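Local atomic coordinates of putative glucosidase lplD, ALPHA-GALACTURONIDASE (Bacillus subtilis, PDB entry 3FEF), a protein that hydrolyses alpha-1,4-linked galacturonides such as digalacturonate, releasing alpha-D-galacturonate, with NAD(+) and manganese as cofactors. Residues L84-H96 / L292-E304. Sequence-based numbering, arbitrary orientation.
Sequences LPGSLDDMEVDVH and LTPISFRKQDRAE. With SO4 (sulfate ion), chain E.
Two nearly antiparallel helices, 88-96 of the Rossmann-type NAD domain and the start of 295-314 in the C-terminal domain, pack through Ile295, whose CG2 touches Leu88 O. Their axes run at 155° and approach to 10.0 Å. Ile295 is a knob in a hole made by Met91, Glu92, Val95 and His96. Its CD1 is pressed against Val95 CG2 at 3.5 Å, a tight fit, and also touches Met91 CG. CG1 lies against the backbone at Glu92 CA. His96 takes up the first N-H of the second helix: Ile295 N donates to His96 NE2 at 3.0 Å, nearly straight (167°) and in the ring plane. Glu99 hydrogen-bonds to ND1, and the two bonds together should fix the ring's rotation. Lys299 lies extended, with CG on Leu88 CD1 and CE on Leu88 CB. Its NZ is gripped by Asp89 OD1 and Glu92 OE1, each at 3.0 Å and met nearly along its C-O axis. Met91, a selenomethionine with CG anti to the backbone N (chi1 -157°), lays CE over one face of the Arg298 guanidinium, toward its rim, 3.3 Å from Arg298 NE. The edge of that group holds a sulfate ion, probably from the crystallisation liquor, with Arg298 NH1 to O2 at 2.8 Å and Arg298 NH2 bonded to O4. Arg271 also binds this ion. The side chains of Arg298 and Asn147, which probably binds substrate, are about 8 Å apart. This is consistent with an interdomain helix pair at the edge of the active-site region of a family 4 glycosidase.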
ATOM      1  N   LEU A  84       3.343  13.805 -34.044  1.00 38.57           N
ATOM      2  CA  LEU A  84       4.787  13.807 -33.902  1.00 40.54           C
ATOM      3  C   LEU A  84       5.138  15.005 -33.032  1.00 41.38           C
ATOM      4  O   LEU A  84       4.807  16.140 -33.377  1.00 38.42           O
ATOM      5  CB  LEU A  84       5.458  13.937 -35.269  1.00 42.24           C
ATOM      6  CG  LEU A  84       6.974  14.141 -35.217  1.00 44.90           C
ATOM      7  CD1 LEU A  84       7.695  12.866 -34.747  1.00 44.04           C
ATOM      8  CD2 LEU A  84       7.503  14.612 -36.573  1.00 45.17           C
ATOM      9  N   PRO A  85       5.761  14.750 -31.871  1.00 41.36           N
ATOM     10  CA  PRO A  85       6.240  15.802 -30.969  1.00 39.50           C
ATOM     11  C   PRO A  85       7.507  16.454 -31.509  1.00 38.95           C
ATOM     12  O   PRO A  85       8.609  15.980 -31.242  1.00 39.60           O
ATOM     13  CB  PRO A  85       6.568  15.049 -29.677  1.00 39.40           C
ATOM     14  CG  PRO A  85       5.988  13.655 -29.847  1.00 40.19           C
ATOM     15  CD  PRO A  85       5.924  13.401 -31.308  1.00 39.31           C
ATOM     16  N   GLY A  86       7.351  17.529 -32.266  1.00 41.00           N
ATOM     17  CA  GLY A  86       8.490  18.192 -32.903  1.00 42.69           C
ATOM     18  C   GLY A  86       8.640  17.766 -34.346  1.00 42.61           C
ATOM     19  O   GLY A  86       7.879  16.931 -34.829  1.00 44.87           O
ATOM     20  N   SER A  87       9.617  18.337 -35.037  1.00 39.81           N
ATOM     21  CA  SER A  87       9.834  18.047 -36.446  1.00 41.61           C
ATOM     22  C   SER A  87      10.831  16.912 -36.591  1.00 41.36           C
ATOM     23  O   SER A  87      11.469  16.503 -35.617  1.00 39.40           O
ATOM     24  CB  SER A  87      10.409  19.280 -37.135  1.00 41.95           C
ATOM     25  OG  SER A  87      11.581  19.711 -36.444  1.00 47.05           O
ATOM     26  N   LEU A  88      11.002  16.433 -37.815  1.00 40.40           N
ATOM     27  CA  LEU A  88      12.023  15.428 -38.082  1.00 39.99           C
ATOM     28  C   LEU A  88      13.423  16.016 -37.895  1.00 40.27           C
ATOM     29  O   LEU A  88      14.379  15.290 -37.618  1.00 39.63           O
ATOM     30  CB  LEU A  88      11.848  14.818 -39.475  1.00 39.93           C
ATOM     31  CG  LEU A  88      10.622  13.912 -39.660  1.00 40.08           C
ATOM     32  CD1 LEU A  88      10.532  13.432 -41.083  1.00 40.89           C
ATOM     33  CD2 LEU A  88      10.625  12.717 -38.689  1.00 40.64           C
ATOM     34  N   ASP A  89      13.547  17.334 -38.021  1.00 40.55           N
ATOM     35  CA  ASP A  89      14.816  17.993 -37.683  1.00 41.42           C
ATOM     36  C   ASP A  89      15.128  17.870 -36.184  1.00 38.21           C
ATOM     37  O   ASP A  89      16.260  17.597 -35.806  1.00 40.52           O
ATOM     38  CB  ASP A  89      14.828  19.462 -38.130  1.00 44.86           C
ATOM     39  CG  ASP A  89      14.633  19.620 -39.635  1.00 49.61           C
ATOM     40  OD1 ASP A  89      15.160  18.788 -40.413  1.00 52.18           O
ATOM     41  OD2 ASP A  89      13.941  20.571 -40.048  1.00 52.12           O
ATOM     42  N   ASP A  90      14.126  18.049 -35.331  1.00 36.33           N
ATOM     43  CA  ASP A  90      14.325  17.839 -33.899  1.00 34.64           C
ATOM     44  C   ASP A  90      14.783  16.405 -33.639  1.00 34.97           C
ATOM     45  O   ASP A  90      15.664  16.155 -32.816  1.00 32.56           O
ATOM     46  CB  ASP A  90      13.042  18.122 -33.128  1.00 35.74           C
ATOM     47  CG  ASP A  90      12.650  19.578 -33.176  1.00 40.81           C
ATOM     48  OD1 ASP A  90      13.547  20.425 -33.379  1.00 41.67           O
ATOM     49  OD2 ASP A  90      11.447  19.884 -33.014  1.00 43.56           O
HETATM   50  N   MSE A  91      14.203  15.472 -34.381  1.00 33.30           N
HETATM   51  CA  MSE A  91      14.481  14.060 -34.175  1.00 37.97           C
HETATM   52  C   MSE A  91      15.909  13.675 -34.555  1.00 36.39           C
HETATM   53  O   MSE A  91      16.531  12.831 -33.896  1.00 36.55           O
HETATM   54  CB  MSE A  91      13.463  13.205 -34.929  1.00 40.02           C
HETATM   55  CG  MSE A  91      13.323  11.826 -34.354  1.00 45.20           C
HETATM   56 SE   MSE A  91      11.756  10.865 -35.017  1.00 52.31          SE
HETATM   57  CE  MSE A  91      12.203   9.115 -34.237  1.00 46.83           C
ATOM     58  N   GLU A  92      16.424  14.295 -35.613  1.00 34.76           N
ATOM     59  CA  GLU A  92      17.797  14.092 -36.030  1.00 35.26           C
ATOM     60  C   GLU A  92      18.746  14.359 -34.853  1.00 32.82           C
ATOM     61  O   GLU A  92      19.740  13.652 -34.653  1.00 33.09           O
ATOM     62  CB  GLU A  92      18.116  15.011 -37.212  1.00 41.15           C
ATOM     63  CG  GLU A  92      19.421  14.694 -37.942  1.00 48.75           C
ATOM     64  CD  GLU A  92      19.568  15.496 -39.239  1.00 54.79           C
ATOM     65  OE1 GLU A  92      18.629  15.463 -40.070  1.00 57.88           O
ATOM     66  OE2 GLU A  92      20.615  16.160 -39.428  1.00 56.48           O
ATOM     67  N   VAL A  93      18.427  15.383 -34.073  1.00 33.98           N
ATOM     68  CA  VAL A  93      19.124  15.651 -32.820  1.00 34.99           C
ATOM     69  C   VAL A  93      18.834  14.554 -31.772  1.00 33.84           C
ATOM     70  O   VAL A  93      19.756  13.920 -31.287  1.00 35.29           O
ATOM     71  CB  VAL A  93      18.764  17.038 -32.269  1.00 36.17           C
ATOM     72  CG1 VAL A  93      19.488  17.294 -30.936  1.00 36.78           C
ATOM     73  CG2 VAL A  93      19.115  18.116 -33.298  1.00 34.48           C
ATOM     74  N   ASP A  94      17.568  14.310 -31.447  1.00 32.18           N
ATOM     75  CA  ASP A  94      17.235  13.214 -30.518  1.00 33.43           C
ATOM     76  C   ASP A  94      18.077  11.971 -30.835  1.00 30.85           C
ATOM     77  O   ASP A  94      18.759  11.422 -29.981  1.00 29.33           O
ATOM     78  CB  ASP A  94      15.758  12.799 -30.633  1.00 34.08           C
ATOM     79  CG  ASP A  94      14.791  13.916 -30.301  1.00 35.85           C
ATOM     80  OD1 ASP A  94      15.220  14.927 -29.718  1.00 37.40           O
ATOM     81  OD2 ASP A  94      13.588  13.776 -30.614  1.00 36.50           O
ATOM     82  N   VAL A  95      18.007  11.527 -32.077  1.00 31.37           N
ATOM     83  CA  VAL A  95      18.543  10.227 -32.451  1.00 30.11           C
ATOM     84  C   VAL A  95      20.042  10.207 -32.760  1.00 30.68           C
ATOM     85  O   VAL A  95      20.705   9.231 -32.458  1.00 33.20           O
ATOM     86  CB  VAL A  95      17.733   9.623 -33.625  1.00 29.90           C
ATOM     87  CG1 VAL A  95      18.234   8.235 -33.975  1.00 27.33           C
ATOM     88  CG2 VAL A  95      16.241   9.587 -33.260  1.00 31.27           C
ATOM     89  N   HIS A  96      20.591  11.264 -33.349  1.00 30.64           N
ATOM     90  CA  HIS A  96      21.981  11.180 -33.841  1.00 30.64           C
ATOM     91  C   HIS A  96      23.064  11.937 -33.065  1.00 28.16           C
ATOM     92  O   HIS A  96      24.226  11.498 -33.019  1.00 28.71           O
ATOM     93  CB  HIS A  96      22.054  11.512 -35.345  1.00 30.92           C
ATOM     94  CG  HIS A  96      21.358  10.506 -36.204  1.00 31.50           C
ATOM     95  ND1 HIS A  96      21.862   9.241 -36.419  1.00 31.12           N
ATOM     96  CD2 HIS A  96      20.177  10.560 -36.868  1.00 30.78           C
ATOM     97  CE1 HIS A  96      21.034   8.567 -37.197  1.00 33.08           C
ATOM     98  NE2 HIS A  96      20.003   9.345 -37.483  1.00 34.26           N
ATOM     99  N   LEU A 292      19.213  -0.226 -37.008  1.00 30.37           N
ATOM    100  CA  LEU A 292      18.875   1.042 -36.411  1.00 29.07           C
ATOM    101  C   LEU A 292      17.973   1.723 -37.425  1.00 29.75           C
ATOM    102  O   LEU A 292      17.966   1.349 -38.584  1.00 33.49           O
ATOM    103  CB  LEU A 292      20.132   1.868 -36.185  1.00 29.23           C
ATOM    104  CG  LEU A 292      21.331   1.187 -35.531  1.00 27.79           C
ATOM    105  CD1 LEU A 292      22.465   2.186 -35.441  1.00 27.00           C
ATOM    106  CD2 LEU A 292      20.989   0.631 -34.136  1.00 28.69           C
ATOM    107  N   THR A 293      17.192   2.697 -36.995  1.00 29.89           N
ATOM    108  CA  THR A 293      16.412   3.508 -37.917  1.00 30.53           C
ATOM    109  C   THR A 293      16.968   4.925 -37.922  1.00 31.55           C
ATOM    110  O   THR A 293      16.703   5.695 -36.998  1.00 32.71           O
ATOM    111  CB  THR A 293      14.940   3.580 -37.496  1.00 30.66           C
ATOM    112  OG1 THR A 293      14.380   2.266 -37.493  1.00 31.84           O
ATOM    113  CG2 THR A 293      14.138   4.477 -38.452  1.00 28.90           C
ATOM    114  N   PRO A 294      17.727   5.279 -38.969  1.00 30.43           N
ATOM    115  CA  PRO A 294      18.344   6.602 -39.049  1.00 29.18           C
ATOM    116  C   PRO A 294      17.286   7.621 -39.412  1.00 29.22           C
ATOM    117  O   PRO A 294      16.280   7.261 -40.027  1.00 27.88           O
ATOM    118  CB  PRO A 294      19.350   6.456 -40.205  1.00 31.58           C
ATOM    119  CG  PRO A 294      19.043   5.102 -40.892  1.00 31.07           C
ATOM    120  CD  PRO A 294      17.794   4.548 -40.252  1.00 30.71           C
ATOM    121  N   ILE A 295      17.490   8.887 -39.066  1.00 30.52           N
ATOM    122  CA  ILE A 295      16.440   9.870 -39.344  1.00 32.09           C
ATOM    123  C   ILE A 295      16.208  10.090 -40.837  1.00 33.02           C
ATOM    124  O   ILE A 295      15.138  10.529 -41.240  1.00 35.61           O
ATOM    125  CB  ILE A 295      16.690  11.207 -38.663  1.00 33.74           C
ATOM    126  CG1 ILE A 295      16.691  11.012 -37.144  1.00 37.45           C
ATOM    127  CG2 ILE A 295      15.611  12.219 -39.065  1.00 33.19           C
ATOM    128  CD1 ILE A 295      15.533  10.149 -36.637  1.00 39.12           C
ATOM    129  N   SER A 296      17.211   9.787 -41.650  1.00 32.84           N
ATOM    130  CA  SER A 296      17.087   9.928 -43.093  1.00 35.22           C
ATOM    131  C   SER A 296      16.040   8.949 -43.627  1.00 34.80           C
ATOM    132  O   SER A 296      15.293   9.266 -44.551  1.00 33.14           O
ATOM    133  CB  SER A 296      18.433   9.657 -43.755  1.00 32.58           C
ATOM    134  OG  SER A 296      18.850   8.343 -43.445  1.00 38.91           O
ATOM    135  N   PHE A 297      15.984   7.758 -43.036  1.00 35.08           N
ATOM    136  CA  PHE A 297      14.981   6.805 -43.440  1.00 34.37           C
ATOM    137  C   PHE A 297      13.602   7.419 -43.245  1.00 36.06           C
ATOM    138  O   PHE A 297      12.718   7.258 -44.088  1.00 36.33           O
ATOM    139  CB  PHE A 297      15.078   5.497 -42.659  1.00 35.20           C
ATOM    140  CG  PHE A 297      13.934   4.564 -42.937  1.00 35.49           C
ATOM    141  CD1 PHE A 297      14.006   3.646 -43.970  1.00 36.03           C
ATOM    142  CD2 PHE A 297      12.769   4.642 -42.200  1.00 36.17           C
ATOM    143  CE1 PHE A 297      12.944   2.802 -44.250  1.00 34.10           C
ATOM    144  CE2 PHE A 297      11.703   3.807 -42.480  1.00 37.58           C
ATOM    145  CZ  PHE A 297      11.795   2.885 -43.507  1.00 35.17           C
ATOM    146  N   ARG A 298      13.420   8.138 -42.142  1.00 34.41           N
ATOM    147  CA  ARG A 298      12.106   8.694 -41.831  1.00 36.38           C
ATOM    148  C   ARG A 298      11.756   9.843 -42.743  1.00 36.01           C
ATOM    149  O   ARG A 298      10.585  10.064 -43.035  1.00 35.69           O
ATOM    150  CB  ARG A 298      12.007   9.139 -40.356  1.00 37.67           C
ATOM    151  CG  ARG A 298      12.161   7.973 -39.368  1.00 39.38           C
ATOM    152  CD  ARG A 298      11.975   8.391 -37.907  1.00 40.40           C
ATOM    153  NE  ARG A 298      12.306   7.279 -37.022  1.00 38.36           N
ATOM    154  CZ  ARG A 298      11.433   6.365 -36.620  1.00 38.04           C
ATOM    155  NH1 ARG A 298      11.821   5.372 -35.830  1.00 40.25           N
ATOM    156  NH2 ARG A 298      10.173   6.447 -36.997  1.00 36.90           N
ATOM    157  N   LYS A 299      12.759  10.608 -43.161  1.00 37.34           N
ATOM    158  CA  LYS A 299      12.493  11.707 -44.084  1.00 39.25           C
ATOM    159  C   LYS A 299      12.122  11.133 -45.442  1.00 37.80           C
ATOM    160  O   LYS A 299      11.131  11.545 -46.051  1.00 36.34           O
ATOM    161  CB  LYS A 299      13.675  12.669 -44.165  1.00 41.33           C
ATOM    162  CG  LYS A 299      13.797  13.519 -42.910  1.00 43.72           C
ATOM    163  CD  LYS A 299      14.918  14.536 -42.990  1.00 45.01           C
ATOM    164  CE  LYS A 299      14.784  15.534 -41.850  1.00 45.10           C
ATOM    165  NZ  LYS A 299      16.100  16.147 -41.490  1.00 48.09           N
ATOM    166  N   GLN A 300      12.886  10.137 -45.874  1.00 36.88           N
ATOM    167  CA  GLN A 300      12.594   9.424 -47.107  1.00 40.74           C
ATOM    168  C   GLN A 300      11.198   8.795 -47.062  1.00 41.51           C
ATOM    169  O   GLN A 300      10.377   9.015 -47.951  1.00 38.47           O
ATOM    170  CB  GLN A 300      13.643   8.339 -47.364  1.00 41.19           C
ATOM    171  CG  GLN A 300      13.366   7.514 -48.598  1.00 48.22           C
ATOM    172  CD  GLN A 300      14.486   6.531 -48.916  1.00 53.76           C
ATOM    173  OE1 GLN A 300      14.353   5.690 -49.816  1.00 56.87           O
ATOM    174  NE2 GLN A 300      15.600   6.630 -48.178  1.00 54.68           N
ATOM    175  N   ASP A 301      10.933   8.015 -46.020  1.00 40.47           N
ATOM    176  CA  ASP A 301       9.633   7.372 -45.897  1.00 41.56           C
ATOM    177  C   ASP A 301       8.515   8.397 -46.001  1.00 39.34           C
ATOM    178  O   ASP A 301       7.506   8.171 -46.664  1.00 38.40           O
ATOM    179  CB  ASP A 301       9.511   6.624 -44.574  1.00 42.23           C
ATOM    180  CG  ASP A 301       8.322   5.697 -44.552  1.00 45.36           C
ATOM    181  OD1 ASP A 301       8.085   5.014 -45.575  1.00 48.13           O
ATOM    182  OD2 ASP A 301       7.616   5.653 -43.524  1.00 48.28           O
ATOM    183  N   ARG A 302       8.701   9.532 -45.341  1.00 38.67           N
ATOM    184  CA  ARG A 302       7.668  10.546 -45.341  1.00 39.74           C
ATOM    185  C   ARG A 302       7.420  11.060 -46.754  1.00 38.36           C
ATOM    186  O   ARG A 302       6.283  11.351 -47.127  1.00 38.11           O
ATOM    187  CB  ARG A 302       8.043  11.710 -44.432  1.00 40.46           C
ATOM    188  CG  ARG A 302       7.097  12.881 -44.598  1.00 45.54           C
ATOM    189  CD  ARG A 302       7.753  14.172 -44.184  1.00 49.93           C
ATOM    190  NE  ARG A 302       7.603  14.449 -42.758  1.00 53.91           N
ATOM    191  CZ  ARG A 302       8.373  15.304 -42.086  1.00 54.74           C
ATOM    192  NH1 ARG A 302       9.359  15.936 -42.714  1.00 54.49           N
ATOM    193  NH2 ARG A 302       8.170  15.514 -40.790  1.00 53.23           N
ATOM    194  N   ALA A 303       8.493  11.186 -47.526  1.00 36.99           N
ATOM    195  CA  ALA A 303       8.399  11.741 -48.876  1.00 39.27           C
ATOM    196  C   ALA A 303       7.693  10.766 -49.821  1.00 39.02           C
ATOM    197  O   ALA A 303       6.841  11.167 -50.596  1.00 39.30           O
ATOM    198  CB  ALA A 303       9.788  12.124 -49.416  1.00 38.16           C
ATOM    199  N   GLU A 304       8.020   9.484 -49.742  1.00 37.78           N
ATOM    200  CA  GLU A 304       7.287   8.525 -50.554  1.00 42.94           C
ATOM    201  C   GLU A 304       5.835   8.325 -50.079  1.00 43.19           C
ATOM    202  O   GLU A 304       4.964   7.989 -50.881  1.00 43.81           O
ATOM    203  CB  GLU A 304       8.054   7.199 -50.701  1.00 45.21           C
ATOM    204  CG  GLU A 304       8.045   6.294 -49.490  1.00 50.41           C
ATOM    205  CD  GLU A 304       9.201   5.296 -49.513  1.00 54.53           C
ATOM    206  OE1 GLU A 304       9.223   4.374 -48.661  1.00 56.37           O
ATOM    207  OE2 GLU A 304      10.093   5.440 -50.384  1.00 54.89           O
TER
HETATM  208  S   SO4 E   2       8.521   3.483 -35.988  1.00 60.65           S
HETATM  209  O1  SO4 E   2       7.920   3.197 -37.286  1.00 62.76           O
HETATM  210  O2  SO4 E   2       9.965   3.287 -36.032  1.00 60.91           O
HETATM  211  O3  SO4 E   2       7.935   2.586 -35.002  1.00 62.65           O
HETATM  212  O4  SO4 E   2       8.227   4.858 -35.611  1.00 62.34           O